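Local coordinates for protein metal-dependent hydrolase (Lactobacillus plantarum, PDB 2F6K) that probably decarboxylates 2-amino-3-carboxymuconate 6-semialdehyde in tryptophan breakdown, as a manganese-binding member of the amidohydrolase family, at residues T8-P12 against T32-T36; H60-G64 against P124-R128. All coordinates share one frame; numbering follows the deposited sequence.

In the fold
The chain begins with strand 3-9, the first of eight parallel strands of the amidohydrolase TIM barrel. Contact 1 joins the end of this strand and the turn after it to 32-36, which lies just before helix 37-46. It closes a loop that contains helix 13-22. The chain then runs through strand 49-55, and contact 2 starts in the loop that follows. It joins 60-64 to 124-128, at the end of strand 120-124, and so spans the helices and strands between. The two contacts follow in series and neither nest nor cross. The centres of contact 1 and contact 2 lie about 18 Å apart, and the nearest atoms of contact 1 and contact 2 are about 8 Å apart.

Contact 1: T8-P12 against T32-T36; sequences THYLP and TPEWT. With MN (manganese (II) ion), chain C.
Trp35 lays one face of its indole against the backbone of Tyr10 and Leu11. Tyr10 CB sits over the six-membered ring, 3.5 Å from its centroid and 21° off the normal, which makes a CH-pi contact. Leu11 N lies over the same face, nearer the rim, 3.4 Å from Trp35 CE3. The indole reaches the turn because Trp35 CG stands anti to the backbone N (chi1 179°). Its NE1 passes near His9 O, but the angle is too poor for a hydrogen bond. The NE1 bond goes to Thr40 OG1 instead.

Leu11 fills the other half of the contact with its two methyls. CD1 is 4.1 Å from Trp35 CB. CD2 meets the methyl CG2 of Thr32 at 3.7 Å and also touches the carbonyl O of Pro33. Water 1 links the two backbones: it donates to Leu11 O at 2.8 Å and to Trp35 O at 3.1 Å.

Further out, the Tyr10 ring extends to helix 66-86, where its OH bonds to Ala76 O. Pro12 is the N-cap residue before helix 13-22. Thr36 caps helix 37-46 through a weak bond from Leu39 N to its OG1.

On the barrel side, His9 NE2 binds the manganese ion at 2.3 Å. His7, His154, Asp266 and waters 2 and 3 complete the site. His9 ND1 bonds to Ser55 O, so the imidazole is held at both nitrogens.

No direct hydrogen bond crosses the contact. The loop at 32-36 is held to the metal-bearing strand end by van der Waals packing on the indole and Leu11, with a water as the polar link.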
ATOM      1  N   THR A   8       7.671  -1.763  30.262  1.00 29.19           N
ATOM      2  CA  THR A   8       6.950  -0.677  30.898  1.00 29.14           C
ATOM      3  C   THR A   8       7.455   0.596  30.207  1.00 29.40           C
ATOM      4  O   THR A   8       8.621   0.661  29.802  1.00 30.86           O
ATOM      5  CB  THR A   8       7.215  -0.698  32.430  1.00 28.59           C
ATOM      6  OG1 THR A   8       6.650   0.469  33.031  1.00 27.97           O
ATOM      7  CG2 THR A   8       8.709  -0.784  32.724  1.00 27.71           C
ATOM      8  N   HIS A   9       6.592   1.599  30.058  1.00 28.69           N
ATOM      9  CA  HIS A   9       6.997   2.799  29.323  1.00 29.70           C
ATOM     10  C   HIS A   9       6.958   4.170  30.006  1.00 31.04           C
ATOM     11  O   HIS A   9       6.349   4.355  31.065  1.00 29.75           O
ATOM     12  CB  HIS A   9       6.170   2.902  28.038  1.00 27.77           C
ATOM     13  CG  HIS A   9       6.175   1.662  27.198  1.00 26.65           C
ATOM     14  ND1 HIS A   9       7.316   1.161  26.612  1.00 28.49           N
ATOM     15  CD2 HIS A   9       5.168   0.837  26.823  1.00 28.71           C
ATOM     16  CE1 HIS A   9       7.012   0.081  25.912  1.00 29.55           C
ATOM     17  NE2 HIS A   9       5.714  -0.138  26.022  1.00 27.06           N
ATOM     18  N   TYR A  10       7.614   5.132  29.358  1.00 29.83           N
ATOM     19  CA  TYR A  10       7.659   6.512  29.828  1.00 29.89           C
ATOM     20  C   TYR A  10       7.471   7.413  28.610  1.00 30.31           C
ATOM     21  O   TYR A  10       7.714   6.987  27.484  1.00 28.62           O
ATOM     22  CB  TYR A  10       8.997   6.819  30.519  1.00 31.41           C
ATOM     23  CG  TYR A  10      10.227   6.755  29.631  1.00 30.85           C
ATOM     24  CD1 TYR A  10      10.997   7.892  29.392  1.00 32.69           C
ATOM     25  CD2 TYR A  10      10.628   5.559  29.045  1.00 34.60           C
ATOM     26  CE1 TYR A  10      12.140   7.841  28.591  1.00 30.30           C
ATOM     27  CE2 TYR A  10      11.770   5.500  28.241  1.00 34.12           C
ATOM     28  CZ  TYR A  10      12.518   6.643  28.021  1.00 31.67           C
ATOM     29  OH  TYR A  10      13.646   6.582  27.236  1.00 35.32           O
ATOM     30  N   LEU A  11       7.021   8.646  28.826  1.00 31.60           N
ATOM     31  CA  LEU A  11       6.807   9.568  27.714  1.00 31.09           C
ATOM     32  C   LEU A  11       7.424  10.944  27.938  1.00 31.51           C
ATOM     33  O   LEU A  11       6.871  11.760  28.669  1.00 31.03           O
ATOM     34  CB  LEU A  11       5.306   9.734  27.430  1.00 29.29           C
ATOM     35  CG  LEU A  11       4.548   8.548  26.815  1.00 32.27           C
ATOM     36  CD1 LEU A  11       4.302   7.472  27.860  1.00 28.69           C
ATOM     37  CD2 LEU A  11       3.224   9.023  26.259  1.00 28.53           C
ATOM     38  N   PRO A  12       8.593  11.209  27.323  1.00 32.83           N
ATOM     39  CA  PRO A  12       9.268  12.505  27.460  1.00 33.43           C
ATOM     40  C   PRO A  12       8.327  13.600  26.945  1.00 33.68           C
ATOM     41  O   PRO A  12       7.527  13.365  26.033  1.00 32.06           O
ATOM     42  CB  PRO A  12      10.499  12.349  26.565  1.00 33.99           C
ATOM     43  CG  PRO A  12      10.818  10.894  26.681  1.00 35.49           C
ATOM     44  CD  PRO A  12       9.435  10.259  26.572  1.00 34.04           C
ATOM     45  N   THR A  32      -3.070   8.416  23.401  1.00 40.04           N
ATOM     46  CA  THR A  32      -1.830   8.601  24.137  1.00 38.54           C
ATOM     47  C   THR A  32      -2.119   8.771  25.621  1.00 38.70           C
ATOM     48  O   THR A  32      -2.903   9.632  26.017  1.00 38.97           O
ATOM     49  CB  THR A  32      -1.059   9.829  23.616  1.00 37.48           C
ATOM     50  OG1 THR A  32      -0.678   9.592  22.257  1.00 37.21           O
ATOM     51  CG2 THR A  32       0.204  10.076  24.443  1.00 33.26           C
ATOM     52  N   PRO A  33      -1.487   7.941  26.465  1.00 38.34           N
ATOM     53  CA  PRO A  33      -1.678   7.994  27.918  1.00 38.66           C
ATOM     54  C   PRO A  33      -0.867   9.080  28.621  1.00 37.72           C
ATOM     55  O   PRO A  33       0.199   9.473  28.141  1.00 38.32           O
ATOM     56  CB  PRO A  33      -1.266   6.592  28.359  1.00 38.29           C
ATOM     57  CG  PRO A  33      -0.149   6.288  27.426  1.00 39.31           C
ATOM     58  CD  PRO A  33      -0.672   6.772  26.086  1.00 37.13           C
ATOM     59  N   GLU A  34      -1.380   9.569  29.750  1.00 37.94           N
ATOM     60  CA  GLU A  34      -0.672  10.582  30.531  1.00 39.83           C
ATOM     61  C   GLU A  34       0.360   9.845  31.380  1.00 40.55           C
ATOM     62  O   GLU A  34       0.146   8.695  31.767  1.00 41.54           O
ATOM     63  CB  GLU A  34      -1.630  11.350  31.440  1.00 39.65           C
ATOM     64  CG  GLU A  34      -2.738  12.064  30.704  1.00 43.01           C
ATOM     65  CD  GLU A  34      -3.566  12.948  31.614  1.00 45.22           C
ATOM     66  OE1 GLU A  34      -3.813  12.545  32.775  1.00 47.35           O
ATOM     67  OE2 GLU A  34      -3.980  14.039  31.167  1.00 45.57           O
ATOM     68  N   TRP A  35       1.475  10.504  31.679  1.00 39.55           N
ATOM     69  CA  TRP A  35       2.520   9.848  32.445  1.00 37.67           C
ATOM     70  C   TRP A  35       3.520  10.786  33.115  1.00 36.14           C
ATOM     71  O   TRP A  35       3.835  11.855  32.598  1.00 36.18           O
ATOM     72  CB  TRP A  35       3.288   8.895  31.521  1.00 37.71           C
ATOM     73  CG  TRP A  35       4.413   8.185  32.190  1.00 38.12           C
ATOM     74  CD1 TRP A  35       4.366   6.965  32.803  1.00 39.20           C
ATOM     75  CD2 TRP A  35       5.749   8.671  32.366  1.00 39.46           C
ATOM     76  NE1 TRP A  35       5.589   6.662  33.354  1.00 38.74           N
ATOM     77  CE2 TRP A  35       6.457   7.692  33.103  1.00 40.61           C
ATOM     78  CE3 TRP A  35       6.417   9.842  31.979  1.00 39.33           C
ATOM     79  CZ2 TRP A  35       7.804   7.849  33.457  1.00 39.93           C
ATOM     80  CZ3 TRP A  35       7.756   9.999  32.333  1.00 38.31           C
ATOM     81  CH2 TRP A  35       8.433   9.005  33.067  1.00 41.67           C
ATOM     82  N   THR A  36       4.008  10.363  34.277  1.00 35.82           N
ATOM     83  CA  THR A  36       5.024  11.085  35.036  1.00 32.80           C
ATOM     84  C   THR A  36       5.774   9.954  35.712  1.00 31.58           C
ATOM     85  O   THR A  36       5.280   8.836  35.764  1.00 32.68           O
ATOM     86  CB  THR A  36       4.445  12.005  36.153  1.00 31.05           C
ATOM     87  OG1 THR A  36       3.863  11.201  37.191  1.00 28.13           O
ATOM     88  CG2 THR A  36       3.413  12.969  35.585  1.00 23.59           C
TER
HETATM   89 MN    MN C 402       4.478  -1.685  24.901  1.00 26.54          MN
HETATM   90  O   HOH W   1       4.479  12.717  29.687  1.00 47.19           O
HETATM   91  O   HOH W   2       2.991  -2.759  23.909  1.00 19.83           O
HETATM   92  O   HOH W   3       3.270   0.195  24.337  1.00 34.63           O

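Contact 2: H60-G64 against P124-R128; sequences HVNFG and PTNSR
The imidazole of His60 is covered on one face by the ring of Pro124. Pro124 CG is 3.8 Å from the imidazole centroid and 17° off the normal, a CH-pi contact. The contact joins the loop after strand 49-55 of the TIM barrel to the end of strand 120-124 and the short strand 126-127 that follows. The side chain of Pro124 is about 11 Å from the manganese ion.

His60 CG is anti to the backbone N (chi1 -176°), which carries the ring across to 124-128. The opposite face of the imidazole receives the CG2 methyl of Val61. At the ring edge, near its plane, ND1 and Ser127 OG share a hydrogen bond of 2.8 Å with an angle of 146°. NE2 bonds to Leu97 O, so both ring nitrogens are held and the imidazole cannot readily turn. An alanine here would remove the ring between Val61 and Pro124, and would probably leave Ser127 OG without this partner and Leu97 O without its bond.

Asn62 continues the packing. Its CB comes within 3.1 Å of Ser127 OG, and its side chain crosses that of Arg128 at about a right angle. The aliphatic part of Arg128 runs along the carbonyl O of Asn62, with CG 3.3 Å from Asn62 O.

Arg128 lies in the turn between the short antiparallel strands 126-127 and 130-131. It also reaches the subunit interface. Its O accepts a bond from Asn164 ND2 of a second subunit, and its NH2 bonds to Lys163 O of that same subunit.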
ATOM      1  N   HIS A  60       7.509   4.966  16.806  1.00 30.18           N
ATOM      2  CA  HIS A  60       8.929   5.294  16.877  1.00 31.68           C
ATOM      3  C   HIS A  60       9.034   6.766  16.475  1.00 34.34           C
ATOM      4  O   HIS A  60       8.138   7.285  15.808  1.00 35.39           O
ATOM      5  CB  HIS A  60       9.725   4.423  15.899  1.00 29.95           C
ATOM      6  CG  HIS A  60      11.205   4.623  15.982  1.00 34.19           C
ATOM      7  ND1 HIS A  60      11.973   4.961  14.887  1.00 34.96           N
ATOM      8  CD2 HIS A  60      12.056   4.556  17.034  1.00 32.40           C
ATOM      9  CE1 HIS A  60      13.234   5.099  15.263  1.00 33.42           C
ATOM     10  NE2 HIS A  60      13.311   4.860  16.561  1.00 32.60           N
ATOM     11  N   VAL A  61      10.116   7.436  16.858  1.00 34.26           N
ATOM     12  CA  VAL A  61      10.262   8.853  16.546  1.00 34.30           C
ATOM     13  C   VAL A  61      10.866   9.196  15.193  1.00 36.12           C
ATOM     14  O   VAL A  61      11.759  10.034  15.098  1.00 38.89           O
ATOM     15  CB  VAL A  61      11.067   9.573  17.636  1.00 33.27           C
ATOM     16  CG1 VAL A  61      10.228   9.712  18.883  1.00 34.32           C
ATOM     17  CG2 VAL A  61      12.340   8.796  17.937  1.00 33.31           C
ATOM     18  N   ASN A  62      10.376   8.550  14.145  1.00 36.53           N
ATOM     19  CA  ASN A  62      10.844   8.827  12.789  1.00 34.20           C
ATOM     20  C   ASN A  62       9.679   9.483  12.056  1.00 34.60           C
ATOM     21  O   ASN A  62       8.787   8.795  11.566  1.00 36.07           O
ATOM     22  CB  ASN A  62      11.233   7.526  12.086  1.00 32.27           C
ATOM     23  CG  ASN A  62      11.508   7.714  10.601  1.00 33.54           C
ATOM     24  OD1 ASN A  62      11.727   6.738   9.883  1.00 33.93           O
ATOM     25  ND2 ASN A  62      11.499   8.964  10.133  1.00 32.49           N
ATOM     26  N   PHE A  63       9.685  10.810  11.983  1.00 35.02           N
ATOM     27  CA  PHE A  63       8.607  11.529  11.312  1.00 35.78           C
ATOM     28  C   PHE A  63       9.014  12.131   9.979  1.00 36.93           C
ATOM     29  O   PHE A  63       8.268  12.919   9.406  1.00 38.11           O
ATOM     30  CB  PHE A  63       8.060  12.630  12.224  1.00 33.44           C
ATOM     31  CG  PHE A  63       7.561  12.121  13.544  1.00 32.94           C
ATOM     32  CD1 PHE A  63       6.468  11.262  13.605  1.00 29.48           C
ATOM     33  CD2 PHE A  63       8.214  12.464  14.726  1.00 32.69           C
ATOM     34  CE1 PHE A  63       6.032  10.747  14.825  1.00 30.50           C
ATOM     35  CE2 PHE A  63       7.790  11.960  15.951  1.00 30.60           C
ATOM     36  CZ  PHE A  63       6.697  11.097  16.002  1.00 32.37           C
ATOM     37  N   GLY A  64      10.193  11.762   9.483  1.00 37.72           N
ATOM     38  CA  GLY A  64      10.642  12.290   8.206  1.00 35.82           C
ATOM     39  C   GLY A  64      11.678  13.393   8.317  1.00 36.42           C
ATOM     40  O   GLY A  64      12.217  13.854   7.308  1.00 40.20           O
ATOM     41  N   PRO A 124      12.120  -0.451  17.198  1.00 25.68           N
ATOM     42  CA  PRO A 124      10.805  -0.666  16.598  1.00 25.61           C
ATOM     43  C   PRO A 124      10.868  -1.807  15.603  1.00 27.33           C
ATOM     44  O   PRO A 124      11.857  -1.946  14.880  1.00 27.45           O
ATOM     45  CB  PRO A 124      10.528   0.667  15.916  1.00 28.77           C
ATOM     46  CG  PRO A 124      11.885   1.057  15.424  1.00 27.97           C
ATOM     47  CD  PRO A 124      12.773   0.738  16.620  1.00 28.23           C
ATOM     48  N   THR A 125       9.820  -2.627  15.564  1.00 27.80           N
ATOM     49  CA  THR A 125       9.777  -3.734  14.623  1.00 26.26           C
ATOM     50  C   THR A 125      10.009  -3.134  13.249  1.00 26.35           C
ATOM     51  O   THR A 125      10.675  -3.732  12.406  1.00 29.72           O
ATOM     52  CB  THR A 125       8.421  -4.439  14.660  1.00 28.69           C
ATOM     53  OG1 THR A 125       7.377  -3.458  14.682  1.00 27.57           O
ATOM     54  CG2 THR A 125       8.320  -5.324  15.902  1.00 27.02           C
ATOM     55  N   ASN A 126       9.460  -1.942  13.031  1.00 24.31           N
ATOM     56  CA  ASN A 126       9.650  -1.232  11.766  1.00 26.09           C
ATOM     57  C   ASN A 126       9.513   0.256  12.030  1.00 24.97           C
ATOM     58  O   ASN A 126       8.670   0.679  12.830  1.00 27.51           O
ATOM     59  CB  ASN A 126       8.624  -1.666  10.713  1.00 25.94           C
ATOM     60  CG  ASN A 126       7.436  -0.722  10.625  1.00 28.45           C
ATOM     61  OD1 ASN A 126       7.543   0.393  10.105  1.00 26.23           O
ATOM     62  ND2 ASN A 126       6.298  -1.162  11.137  1.00 28.19           N
ATOM     63  N   SER A 127      10.365   1.042  11.386  1.00 23.68           N
ATOM     64  CA  SER A 127      10.327   2.484  11.536  1.00 25.68           C
ATOM     65  C   SER A 127       9.962   2.999  10.162  1.00 27.88           C
ATOM     66  O   SER A 127      10.782   2.968   9.247  1.00 26.27           O
ATOM     67  CB  SER A 127      11.696   3.014  11.965  1.00 27.72           C
ATOM     68  OG  SER A 127      11.667   4.422  12.137  1.00 27.84           O
ATOM     69  N   ARG A 128       8.715   3.439  10.020  1.00 29.09           N
ATOM     70  CA  ARG A 128       8.205   3.940   8.744  1.00 29.58           C
ATOM     71  C   ARG A 128       8.582   3.056   7.559  1.00 29.36           C
ATOM     72  O   ARG A 128       8.868   3.565   6.477  1.00 28.74           O
ATOM     73  CB  ARG A 128       8.690   5.374   8.464  1.00 28.86           C
ATOM     74  CG  ARG A 128       8.049   6.454   9.341  1.00 30.44           C
ATOM     75  CD  ARG A 128       8.392   7.855   8.828  1.00 33.55           C
ATOM     76  NE  ARG A 128       7.661   8.206   7.610  1.00 39.84           N
ATOM     77  CZ  ARG A 128       6.412   8.672   7.590  1.00 37.95           C
ATOM     78  NH1 ARG A 128       5.751   8.848   8.721  1.00 38.66           N
ATOM     79  NH2 ARG A 128       5.823   8.965   6.439  1.00 35.05           N
TER